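Local coordinates for protein carbamate kinase (Aeropyrum pernix, PDB 2E9Y) that probably catalyses the reversible transfer of a phosphoryl group from ATP to carbamate, giving ADP and carbamoyl phosphate, at residues 219-224 with 230-235; 167-172 with 278-283; 60-65 with 79-84; 65-68 with 74-77. All coordinates share one frame; numbering follows the deposited sequence.

Contact 1: 219-224 with 230-235; sequences ASSLLA and DLLVIL
Ala224 and Leu232 mark the nearest backbone approach, 6.2 Å between their CA atoms, where the helical segment 219-224 lies nearly antiparallel to the strand segment 231-235, with axes 8.7 Å apart at 163°. Leu232 carries the contact from the strand side, its side chain directed at the helix. With CG anti to the backbone N (chi1 168°), its two methyls are dealt to different helix residues. Leu232 CD1 lies 4.2 Å from Ala224 CB. The same Leu232 CD1 is 3.9 Å from Ser220 O, a carbonyl oxygen already used within the helix. Leu232 CD2 rests against Ser221, 3.7 Å from its OG and equally close to its CB. These contacts are apolar or van der Waals in kind; the buried hydroxyls find their partners elsewhere, Ser221 OG at Ala281 O and Ser220 OG at Lys216 O and Thr52 OG1. Replacing Leu232 by an alanine would probably leave a gap facing Ala224 and Ser221, since both methyls that reach the helix would be gone. Phe285 of helix 275-289 packs on Leu232, Ser221 and Ala224 as well, while Leu231 and Val233 touch helix 301-305. A strand bonded in parallel to strands 6-10 and 293-297, with helices packed against it and the preceding helix running back antiparallel to it, is the alpha/beta layering of the amino acid kinase fold.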
loop_
_atom_site.group_PDB
_atom_site.type_symbol
_atom_site.label_atom_id
_atom_site.label_comp_id
_atom_site.label_asym_id
_atom_site.label_seq_id
_atom_site.Cartn_x
_atom_site.Cartn_y
_atom_site.Cartn_z
ATOM N N ALA A 219 -19.345 0.672 0.395
ATOM C CA ALA A 219 -18.409 0.316 -0.666
ATOM C C ALA A 219 -18.322 -1.198 -0.859
ATOM O O ALA A 219 -18.289 -1.675 -1.992
ATOM C CB ALA A 219 -17.016 0.882 -0.360
ATOM N N SER A 220 -18.282 -1.944 0.243
ATOM C CA SER A 220 -18.205 -3.405 0.182
ATOM C C SER A 220 -19.451 -3.983 -0.473
ATOM O O SER A 220 -19.379 -4.970 -1.209
ATOM C CB SER A 220 -18.049 -3.996 1.587
ATOM O OG SER A 220 -16.802 -3.632 2.156
ATOM N N SER A 221 -20.597 -3.368 -0.200
ATOM C CA SER A 221 -21.851 -3.822 -0.788
ATOM C C SER A 221 -21.774 -3.638 -2.300
ATOM O O SER A 221 -22.107 -4.541 -3.072
ATOM C CB SER A 221 -23.023 -3.015 -0.222
ATOM O OG SER A 221 -24.262 -3.496 -0.722
ATOM N N LEU A 222 -21.334 -2.458 -2.723
ATOM C CA LEU A 222 -21.199 -2.174 -4.143
ATOM C C LEU A 222 -20.228 -3.154 -4.795
ATOM O O LEU A 222 -20.473 -3.628 -5.904
ATOM C CB LEU A 222 -20.714 -0.735 -4.354
ATOM C CG LEU A 222 -20.465 -0.305 -5.802
ATOM C CD1 LEU A 222 -21.737 -0.450 -6.625
ATOM C CD2 LEU A 222 -19.980 1.138 -5.812
ATOM N N LEU A 223 -19.125 -3.458 -4.113
ATOM C CA LEU A 223 -18.140 -4.396 -4.652
ATOM C C LEU A 223 -18.764 -5.777 -4.846
ATOM O O LEU A 223 -18.554 -6.420 -5.872
ATOM C CB LEU A 223 -16.933 -4.532 -3.714
ATOM C CG LEU A 223 -15.849 -5.517 -4.179
ATOM C CD1 LEU A 223 -15.296 -5.080 -5.532
ATOM C CD2 LEU A 223 -14.721 -5.579 -3.150
ATOM N N ALA A 224 -19.520 -6.225 -3.850
ATOM C CA ALA A 224 -20.168 -7.537 -3.911
ATOM C C ALA A 224 -21.087 -7.603 -5.127
ATOM O O ALA A 224 -21.127 -8.606 -5.843
ATOM C CB ALA A 224 -20.968 -7.788 -2.629
ATOM N N ASP A 230 -21.835 -14.194 -4.309
ATOM C CA ASP A 230 -22.960 -15.011 -3.881
ATOM C C ASP A 230 -23.497 -14.526 -2.539
ATOM O O ASP A 230 -24.643 -14.800 -2.182
ATOM C CB ASP A 230 -22.521 -16.474 -3.761
ATOM C CG ASP A 230 -22.065 -17.058 -5.085
ATOM O OD1 ASP A 230 -22.917 -17.246 -5.977
ATOM O OD2 ASP A 230 -20.855 -17.324 -5.241
ATOM N N LEU A 231 -22.673 -13.792 -1.797
ATOM C CA LEU A 231 -23.091 -13.312 -0.489
ATOM C C LEU A 231 -22.291 -12.115 -0.002
ATOM O O LEU A 231 -21.099 -12.007 -0.279
ATOM C CB LEU A 231 -22.955 -14.443 0.537
ATOM C CG LEU A 231 -23.253 -14.156 2.014
ATOM C CD1 LEU A 231 -24.727 -13.828 2.192
ATOM C CD2 LEU A 231 -22.889 -15.371 2.857
ATOM N N LEU A 232 -22.968 -11.213 0.701
ATOM C CA LEU A 232 -22.324 -10.050 1.299
ATOM C C LEU A 232 -22.403 -10.316 2.794
ATOM O O LEU A 232 -23.484 -10.569 3.335
ATOM C CB LEU A 232 -23.063 -8.743 0.971
ATOM C CG LEU A 232 -22.624 -7.521 1.798
ATOM C CD1 LEU A 232 -21.153 -7.198 1.520
ATOM C CD2 LEU A 232 -23.496 -6.322 1.471
ATOM N N VAL A 233 -21.254 -10.278 3.454
ATOM C CA VAL A 233 -21.191 -10.520 4.886
ATOM C C VAL A 233 -20.579 -9.314 5.586
ATOM O O VAL A 233 -19.525 -8.827 5.180
ATOM C CB VAL A 233 -20.306 -11.747 5.201
ATOM C CG1 VAL A 233 -20.249 -11.982 6.709
ATOM C CG2 VAL A 233 -20.843 -12.976 4.482
ATOM N N ILE A 234 -21.248 -8.824 6.623
ATOM C CA ILE A 234 -20.718 -7.706 7.391
ATOM C C ILE A 234 -20.462 -8.213 8.803
ATOM O O ILE A 234 -21.395 -8.570 9.521
ATOM C CB ILE A 234 -21.699 -6.524 7.449
ATOM C CG1 ILE A 234 -21.958 -5.994 6.035
ATOM C CG2 ILE A 234 -21.108 -5.412 8.304
ATOM C CD1 ILE A 234 -22.942 -4.854 5.980
ATOM N N LEU A 235 -19.194 -8.259 9.195
ATOM C CA LEU A 235 -18.831 -8.743 10.521
ATOM C C LEU A 235 -18.515 -7.583 11.451
ATOM O O LEU A 235 -17.580 -6.817 11.210
ATOM C CB LEU A 235 -17.632 -9.687 10.430
ATOM C CG LEU A 235 -17.844 -10.970 9.618
ATOM C CD1 LEU A 235 -16.565 -11.789 9.618
ATOM C CD2 LEU A 235 -18.992 -11.786 10.218
#

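Contact 2: 167-172 with 278-283; sequences SPRPVS and KVEAAI
Glu280 OE2 takes two N-H groups of Arg169: a bond from NE at 3.0 Å with an N-H...O angle of 158°, and a longer, weak one from NH2. The other carboxylate oxygen, Glu280 OE1, accepts from Arg169 NH2 at 3.0 Å. Glu280 was modelled in two conformers, and in the one described here the pair is a side-on, bidentate salt bridge in which NE and one terminal nitrogen each hold a different oxygen. OE2 uses its syn lone pair toward NE, and lies almost in the guanidinium plane; OE1 is also met on its syn side, but somewhat out of the carboxylate plane. That departure agrees with the 28° between the guanidinium and carboxylate planes, so the two groups are slightly twisted rather than coplanar. The bridge ties the chain entering strand 170-173, which pairs antiparallel with strand 112-119, to helix 275-289. Val171 and Ser172 both face Leu118 there, which makes a classic beta bulge just beyond the arginine. The Glu280 chain, with CG anti to the backbone N (chi1 -170°), stays extended to its carboxylate, while Arg169 runs extended from CG to NE. Asp123 OD2 accepts from the backbone N of Arg169, a bond that can help position the arginine. The Glu280 side chain also touches Leu218 of helix 216-226 and Leu265 of helix 258-266, whereas Arg169 is solvent-exposed.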
loop_
_atom_site.group_PDB
_atom_site.type_symbol
_atom_site.label_atom_id
_atom_site.label_comp_id
_atom_site.label_asym_id
_atom_site.label_seq_id
_atom_site.Cartn_x
_atom_site.Cartn_y
_atom_site.Cartn_z
ATOM N N SER A 167 -17.968 12.441 2.854
ATOM C CA SER A 167 -18.096 10.987 2.878
ATOM C C SER A 167 -19.167 10.669 1.842
ATOM O O SER A 167 -20.284 10.286 2.183
ATOM C CB SER A 167 -18.532 10.484 4.255
ATOM O OG SER A 167 -18.659 9.067 4.238
ATOM N N PRO A 168 -18.836 10.846 0.555
ATOM C CA PRO A 168 -19.741 10.597 -0.573
ATOM C C PRO A 168 -20.067 9.125 -0.751
ATOM O O PRO A 168 -19.314 8.254 -0.313
ATOM C CB PRO A 168 -18.973 11.163 -1.760
ATOM C CG PRO A 168 -17.555 10.911 -1.388
ATOM C CD PRO A 168 -17.513 11.289 0.076
ATOM N N ARG A 169 -21.196 8.848 -1.390
ATOM C CA ARG A 169 -21.595 7.470 -1.624
ATOM C C ARG A 169 -20.800 6.862 -2.776
ATOM O O ARG A 169 -20.490 7.535 -3.758
ATOM C CB ARG A 169 -23.097 7.389 -1.909
ATOM C CG ARG A 169 -23.951 7.535 -0.656
ATOM C CD ARG A 169 -25.356 6.979 -0.866
ATOM N NE ARG A 169 -26.021 6.678 0.401
ATOM C CZ ARG A 169 -26.444 7.594 1.268
ATOM N NH1 ARG A 169 -26.277 8.885 1.012
ATOM N NH2 ARG A 169 -27.030 7.217 2.396
ATOM N N PRO A 170 -20.442 5.574 -2.659
ATOM C CA PRO A 170 -19.677 4.901 -3.711
ATOM C C PRO A 170 -20.516 4.694 -4.968
ATOM O O PRO A 170 -21.681 4.308 -4.883
ATOM C CB PRO A 170 -19.270 3.586 -3.048
ATOM C CG PRO A 170 -20.421 3.300 -2.150
ATOM C CD PRO A 170 -20.728 4.656 -1.542
ATOM N N VAL A 171 -19.926 4.965 -6.129
ATOM C CA VAL A 171 -20.635 4.806 -7.396
ATOM C C VAL A 171 -20.174 3.554 -8.129
ATOM O O VAL A 171 -20.988 2.808 -8.671
ATOM C CB VAL A 171 -20.426 6.032 -8.301
ATOM C CG1 VAL A 171 -21.118 5.819 -9.640
ATOM C CG2 VAL A 171 -20.978 7.274 -7.607
ATOM N N SER A 172 -18.866 3.329 -8.145
ATOM C CA SER A 172 -18.304 2.151 -8.789
ATOM C C SER A 172 -16.929 1.873 -8.209
ATOM O O SER A 172 -16.275 2.776 -7.686
ATOM C CB SER A 172 -18.201 2.359 -10.307
ATOM O OG SER A 172 -17.355 3.446 -10.630
ATOM N N LYS A 278 -24.500 -0.178 7.756
ATOM C CA LYS A 278 -24.452 -1.618 7.544
ATOM C C LYS A 278 -25.804 -2.134 7.051
ATOM O O LYS A 278 -25.865 -2.980 6.153
ATOM C CB LYS A 278 -24.036 -2.325 8.837
ATOM C CG LYS A 278 -22.581 -2.044 9.227
ATOM C CD LYS A 278 -22.238 -2.600 10.599
ATOM C CE LYS A 278 -20.740 -2.497 10.865
ATOM N NZ LYS A 278 -20.219 -1.132 10.602
ATOM N N VAL A 279 -26.884 -1.621 7.633
ATOM C CA VAL A 279 -28.218 -2.032 7.215
ATOM C C VAL A 279 -28.461 -1.522 5.797
ATOM O O VAL A 279 -28.993 -2.241 4.959
ATOM C CB VAL A 279 -29.307 -1.473 8.168
ATOM C CG1 VAL A 279 -30.695 -1.606 7.538
ATOM C CG2 VAL A 279 -29.265 -2.236 9.482
ATOM N N GLU A 280 -28.047 -0.289 5.529
ATOM C CA GLU A 280 -28.225 0.296 4.203
ATOM C C GLU A 280 -27.481 -0.546 3.171
ATOM O O GLU A 280 -28.005 -0.841 2.097
ATOM C CB GLU A 280 -27.686 1.729 4.169
ATOM C CG GLU A 280 -28.053 2.484 2.898
ATOM C CD GLU A 280 -27.321 3.806 2.759
ATOM O OE1 GLU A 280 -27.199 4.533 3.767
ATOM O OE2 GLU A 280 -26.877 4.124 1.635
ATOM N N ALA A 281 -26.252 -0.928 3.510
ATOM C CA ALA A 281 -25.410 -1.738 2.634
ATOM C C ALA A 281 -26.052 -3.091 2.344
ATOM O O ALA A 281 -26.103 -3.532 1.194
ATOM C CB ALA A 281 -24.036 -1.944 3.278
ATOM N N ALA A 282 -26.538 -3.749 3.391
ATOM C CA ALA A 282 -27.176 -5.053 3.237
ATOM C C ALA A 282 -28.401 -4.954 2.331
ATOM O O ALA A 282 -28.582 -5.770 1.425
ATOM C CB ALA A 282 -27.577 -5.604 4.603
ATOM N N ILE A 283 -29.239 -3.952 2.577
ATOM C CA ILE A 283 -30.442 -3.753 1.771
ATOM C C ILE A 283 -30.087 -3.520 0.305
ATOM O O ILE A 283 -30.696 -4.109 -0.589
ATOM C CB ILE A 283 -31.264 -2.545 2.275
ATOM C CG1 ILE A 283 -31.865 -2.861 3.647
ATOM C CG2 ILE A 283 -32.352 -2.201 1.272
ATOM C CD1 ILE A 283 -32.538 -1.676 4.320
#

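Contact 3: 60-65 with 79-84; sequences GYLSEA and YIATAM
Ala81 is the first residue of 79-84 to meet Leu62, and the two set the register, with their CA atoms 6.4 Å apart. The approach is made by beta carbons: Ala81 CB stands 4.4 Å from Leu62 CB, and the small side chain of Ala81 is consistent with so near a backbone approach. Leu62 then reaches past this methyl. Its CD1 lies 3.6 Å from the carbonyl oxygen Ala81 O, a van der Waals contact of a methyl with the helix backbone. One turn further along, Met84 offers its CB, 3.7 Å from the same Leu62 CD1, so a single methyl rests on both the carbonyl of Ala81 and the CB of Met84, which lie side by side. The placement follows from the leucine torsions: CG lies anti to the carbonyl carbon (chi1 -67°), and chi2 of 178° carries CD1 on, away from its own CA and toward the opposing helix. Met84 extends beyond CG and crosses Leu62 at a slant; its CB, not its sulfur, comes nearest to Leu62. All three residues are buried, and the interface between the two segments is apolar. Thr85 and Trp88, farther along helix 78-103, also touch Leu62, while Val59 of helix 56-67 packs on Ala81. The paired helices 56-67 and 78-103 also border the second subunit, whose Trp88 packs on Ile80 and Met84, and Tyr79 and Thr82 touch Val197 of strand 197-201.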
loop_
_atom_site.group_PDB
_atom_site.type_symbol
_atom_site.label_atom_id
_atom_site.label_comp_id
_atom_site.label_asym_id
_atom_site.label_seq_id
_atom_site.Cartn_x
_atom_site.Cartn_y
_atom_site.Cartn_z
ATOM N N GLY A 60 -6.597 8.175 10.880
ATOM C CA GLY A 60 -6.579 9.295 11.806
ATOM C C GLY A 60 -5.183 9.472 12.377
ATOM O O GLY A 60 -4.687 10.593 12.509
ATOM N N TYR A 61 -4.544 8.351 12.709
ATOM C CA TYR A 61 -3.188 8.352 13.248
ATOM C C TYR A 61 -2.232 8.998 12.250
ATOM O O TYR A 61 -1.427 9.861 12.613
ATOM C CB TYR A 61 -2.737 6.915 13.539
ATOM C CG TYR A 61 -1.254 6.765 13.826
ATOM C CD1 TYR A 61 -0.717 7.143 15.057
ATOM C CD2 TYR A 61 -0.391 6.245 12.863
ATOM C CE1 TYR A 61 0.650 7.003 15.322
ATOM C CE2 TYR A 61 0.972 6.104 13.111
ATOM C CZ TYR A 61 1.488 6.482 14.344
ATOM O OH TYR A 61 2.832 6.322 14.596
ATOM N N LEU A 62 -2.309 8.578 10.989
ATOM C CA LEU A 62 -1.442 9.142 9.960
ATOM C C LEU A 62 -1.662 10.642 9.801
ATOM O O LEU A 62 -0.710 11.406 9.664
ATOM C CB LEU A 62 -1.679 8.438 8.625
ATOM C CG LEU A 62 -1.248 6.969 8.623
ATOM C CD1 LEU A 62 -1.563 6.343 7.263
ATOM C CD2 LEU A 62 0.257 6.879 8.909
ATOM N N SER A 63 -2.924 11.061 9.806
ATOM C CA SER A 63 -3.247 12.478 9.679
ATOM C C SER A 63 -2.588 13.273 10.817
ATOM O O SER A 63 -2.020 14.345 10.596
ATOM C CB SER A 63 -4.764 12.670 9.718
ATOM O OG SER A 63 -5.382 11.968 8.650
ATOM N N GLU A 64 -2.663 12.737 12.031
ATOM C CA GLU A 64 -2.068 13.395 13.192
ATOM C C GLU A 64 -0.549 13.454 13.060
ATOM O O GLU A 64 0.070 14.470 13.377
ATOM C CB GLU A 64 -2.414 12.646 14.478
ATOM C CG GLU A 64 -3.884 12.636 14.857
ATOM C CD GLU A 64 -4.099 12.013 16.216
ATOM O OE1 GLU A 64 -3.689 12.637 17.216
ATOM O OE2 GLU A 64 -4.658 10.898 16.281
ATOM N N ALA A 65 0.042 12.348 12.606
ATOM C CA ALA A 65 1.487 12.258 12.440
ATOM C C ALA A 65 2.017 13.324 11.490
ATOM O O ALA A 65 2.966 14.028 11.816
ATOM C CB ALA A 65 1.873 10.866 11.927
ATOM N N TYR A 79 -6.096 11.174 0.616
ATOM C CA TYR A 79 -6.168 9.996 -0.244
ATOM C C TYR A 79 -4.874 9.198 -0.224
ATOM O O TYR A 79 -4.899 7.984 -0.421
ATOM C CB TYR A 79 -6.562 10.378 -1.675
ATOM C CG TYR A 79 -5.674 11.389 -2.347
ATOM C CD1 TYR A 79 -4.499 11.003 -2.980
ATOM C CD2 TYR A 79 -6.038 12.738 -2.386
ATOM C CE1 TYR A 79 -3.701 11.937 -3.647
ATOM C CE2 TYR A 79 -5.252 13.675 -3.046
ATOM C CZ TYR A 79 -4.088 13.265 -3.675
ATOM O OH TYR A 79 -3.317 14.190 -4.341
ATOM N N ILE A 80 -3.749 9.871 0.020
ATOM C CA ILE A 80 -2.469 9.175 0.118
ATOM C C ILE A 80 -2.448 8.455 1.472
ATOM O O ILE A 80 -1.958 7.328 1.584
ATOM C CB ILE A 80 -1.275 10.162 0.024
ATOM C CG1 ILE A 80 -1.117 10.647 -1.422
ATOM C CG2 ILE A 80 0.013 9.488 0.490
ATOM C CD1 ILE A 80 -0.934 9.541 -2.425
ATOM N N ALA A 81 -2.978 9.107 2.501
ATOM C CA ALA A 81 -3.039 8.494 3.824
ATOM C C ALA A 81 -3.894 7.229 3.728
ATOM O O ALA A 81 -3.537 6.179 4.264
ATOM C CB ALA A 81 -3.640 9.466 4.835
ATOM N N THR A 82 -5.019 7.326 3.027
ATOM C CA THR A 82 -5.888 6.166 2.867
ATOM C C THR A 82 -5.149 5.034 2.149
ATOM O O THR A 82 -5.233 3.877 2.563
ATOM C CB THR A 82 -7.167 6.525 2.079
ATOM O OG1 THR A 82 -7.975 7.403 2.869
ATOM C CG2 THR A 82 -7.967 5.269 1.747
ATOM N N ALA A 83 -4.428 5.360 1.080
ATOM C CA ALA A 83 -3.675 4.335 0.346
ATOM C C ALA A 83 -2.682 3.665 1.291
ATOM O O ALA A 83 -2.520 2.438 1.290
ATOM C CB ALA A 83 -2.937 4.957 -0.840
ATOM N N MET A 84 -2.010 4.474 2.104
ATOM C CA MET A 84 -1.063 3.954 3.078
ATOM C C MET A 84 -1.725 2.931 3.999
ATOM O O MET A 84 -1.174 1.880 4.302
ATOM C CB MET A 84 -0.530 5.127 3.900
ATOM C CG MET A 84 0.536 5.931 3.151
ATOM S SD MET A 84 1.264 7.217 4.175
ATOM C CE MET A 84 2.135 8.104 2.874
#

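Contact 4: 65-68 with 74-77; sequences AFEA and PRQP
Arg75 NE gives a salt-bridged hydrogen bond to Glu67 OE1, 3.1 Å long with an N-H...O angle of 157°. The oxygen lies near the guanidinium plane, but from the acid's side the donor comes from above the carboxylate, 61° out of its plane; the two flat groups stand 77° apart. Both chains bend at chi2, consistent with this crossing, that of Glu67 folding its carboxylate back toward the arginine although its CB leaves the backbone in the other direction. The carbonyl oxygen Phe66 O sits 3.6 Å above the guanidinium, over its centre, and 3.6 Å from Arg75 CG. Other N-H groups of the arginine go to the intervening turn: NH2 bonds to Leu69 O and NH1 to Pro70 O. A single guanidinium thus binds the end of helix 56-67 to the loop that connects it to helix 78-103, just before Pro77 at the N-cap position of the second helix. A leucine in place of Arg75 would probably leave Glu67 OE1 without its charged partner and the carbonyls of Leu69 and Pro70 without these donors, freeing the turn to shift. Farther out, Phe66 CB packs on Arg75 CG at 4.1 Å. The Phe66 ring has Gln76 CG over one face, offset toward its rim, and its CE2 lies 4.0 Å from Gln76 CB. The amide of Gln76 turns nearly perpendicular to that ring, and its NE2 bonds to Val23 O of the second subunit, whose Tyr61 ring also meets Phe66.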
loop_
_atom_site.group_PDB
_atom_site.type_symbol
_atom_site.label_atom_id
_atom_site.label_comp_id
_atom_site.label_asym_id
_atom_site.label_seq_id
_atom_site.Cartn_x
_atom_site.Cartn_y
_atom_site.Cartn_z
ATOM N N ALA A 65 0.042 12.348 12.606
ATOM C CA ALA A 65 1.487 12.258 12.440
ATOM C C ALA A 65 2.017 13.324 11.490
ATOM O O ALA A 65 2.966 14.028 11.816
ATOM C CB ALA A 65 1.873 10.866 11.927
ATOM N N PHE A 66 1.402 13.457 10.316
ATOM C CA PHE A 66 1.883 14.450 9.362
ATOM C C PHE A 66 1.670 15.869 9.888
ATOM O O PHE A 66 2.501 16.751 9.666
ATOM C CB PHE A 66 1.194 14.263 8.002
ATOM C CG PHE A 66 1.299 12.860 7.456
ATOM C CD1 PHE A 66 2.442 12.095 7.680
ATOM C CD2 PHE A 66 0.255 12.308 6.725
ATOM C CE1 PHE A 66 2.539 10.792 7.184
ATOM C CE2 PHE A 66 0.341 11.007 6.224
ATOM C CZ PHE A 66 1.484 10.248 6.456
ATOM N N GLU A 67 0.571 16.089 10.600
ATOM C CA GLU A 67 0.300 17.413 11.153
ATOM C C GLU A 67 1.224 17.749 12.326
ATOM O O GLU A 67 1.358 18.912 12.690
ATOM C CB GLU A 67 -1.159 17.526 11.601
ATOM C CG GLU A 67 -2.159 17.659 10.458
ATOM C CD GLU A 67 -2.009 18.954 9.671
ATOM O OE1 GLU A 67 -1.199 19.828 10.065
ATOM O OE2 GLU A 67 -2.714 19.100 8.650
ATOM N N ALA A 68 1.860 16.739 12.914
ATOM C CA ALA A 68 2.772 16.975 14.033
ATOM C C ALA A 68 4.135 17.470 13.550
ATOM O O ALA A 68 4.956 17.933 14.348
ATOM C CB ALA A 68 2.942 15.705 14.859
ATOM N N PRO A 74 5.732 19.291 4.262
ATOM C CA PRO A 74 4.442 19.063 3.610
ATOM C C PRO A 74 3.645 17.950 4.289
ATOM O O PRO A 74 4.223 17.020 4.850
ATOM C CB PRO A 74 4.843 18.685 2.190
ATOM C CG PRO A 74 6.113 17.908 2.418
ATOM C CD PRO A 74 6.842 18.775 3.437
ATOM N N ARG A 75 2.321 18.070 4.265
ATOM C CA ARG A 75 1.455 17.038 4.828
ATOM C C ARG A 75 0.887 16.295 3.627
ATOM O O ARG A 75 0.466 16.917 2.653
ATOM C CB ARG A 75 0.285 17.636 5.617
ATOM C CG ARG A 75 0.619 18.166 7.001
ATOM C CD ARG A 75 1.232 19.564 6.986
ATOM N NE ARG A 75 1.332 20.063 8.355
ATOM C CZ ARG A 75 2.470 20.293 9.003
ATOM N NH1 ARG A 75 3.643 20.088 8.410
ATOM N NH2 ARG A 75 2.432 20.683 10.270
ATOM N N GLN A 76 0.870 14.971 3.685
ATOM C CA GLN A 76 0.321 14.211 2.570
ATOM C C GLN A 76 -1.194 14.355 2.594
ATOM O O GLN A 76 -1.796 14.472 3.665
ATOM C CB GLN A 76 0.712 12.735 2.689
ATOM C CG GLN A 76 2.216 12.498 2.651
ATOM C CD GLN A 76 2.856 13.077 1.404
ATOM O OE1 GLN A 76 2.316 12.950 0.303
ATOM N NE2 GLN A 76 4.014 13.711 1.567
ATOM N N PRO A 77 -1.836 14.365 1.414
ATOM C CA PRO A 77 -3.297 14.496 1.371
ATOM C C PRO A 77 -3.957 13.221 1.871
ATOM O O PRO A 77 -3.342 12.145 1.875
ATOM C CB PRO A 77 -3.582 14.764 -0.108
ATOM C CG PRO A 77 -2.493 14.009 -0.791
ATOM C CD PRO A 77 -1.273 14.337 0.053
#

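In the fold
Contacts 1 and 3 are buried and apolar, each built around one leucine, whereas contact 2 is a surface salt bridge and contact 4, partly buried, combines a salt bridge with packing. Two neighbourhoods result. Contacts 1 and 2, with centres about 10 Å apart, both reach the large mixed sheet and touch directly, Ser221 OG lying 2.7 Å from Ala281 O; along the chain contact 1 nests inside the loop closed by contact 2. Contacts 3 and 4 share Ala65 and helix 56-67, and meet where Met84 SD lies 3.8 Å from Phe66 CZ. Both also touch the second subunit, unlike contacts 1 and 2, which no other chain of the assembly reaches.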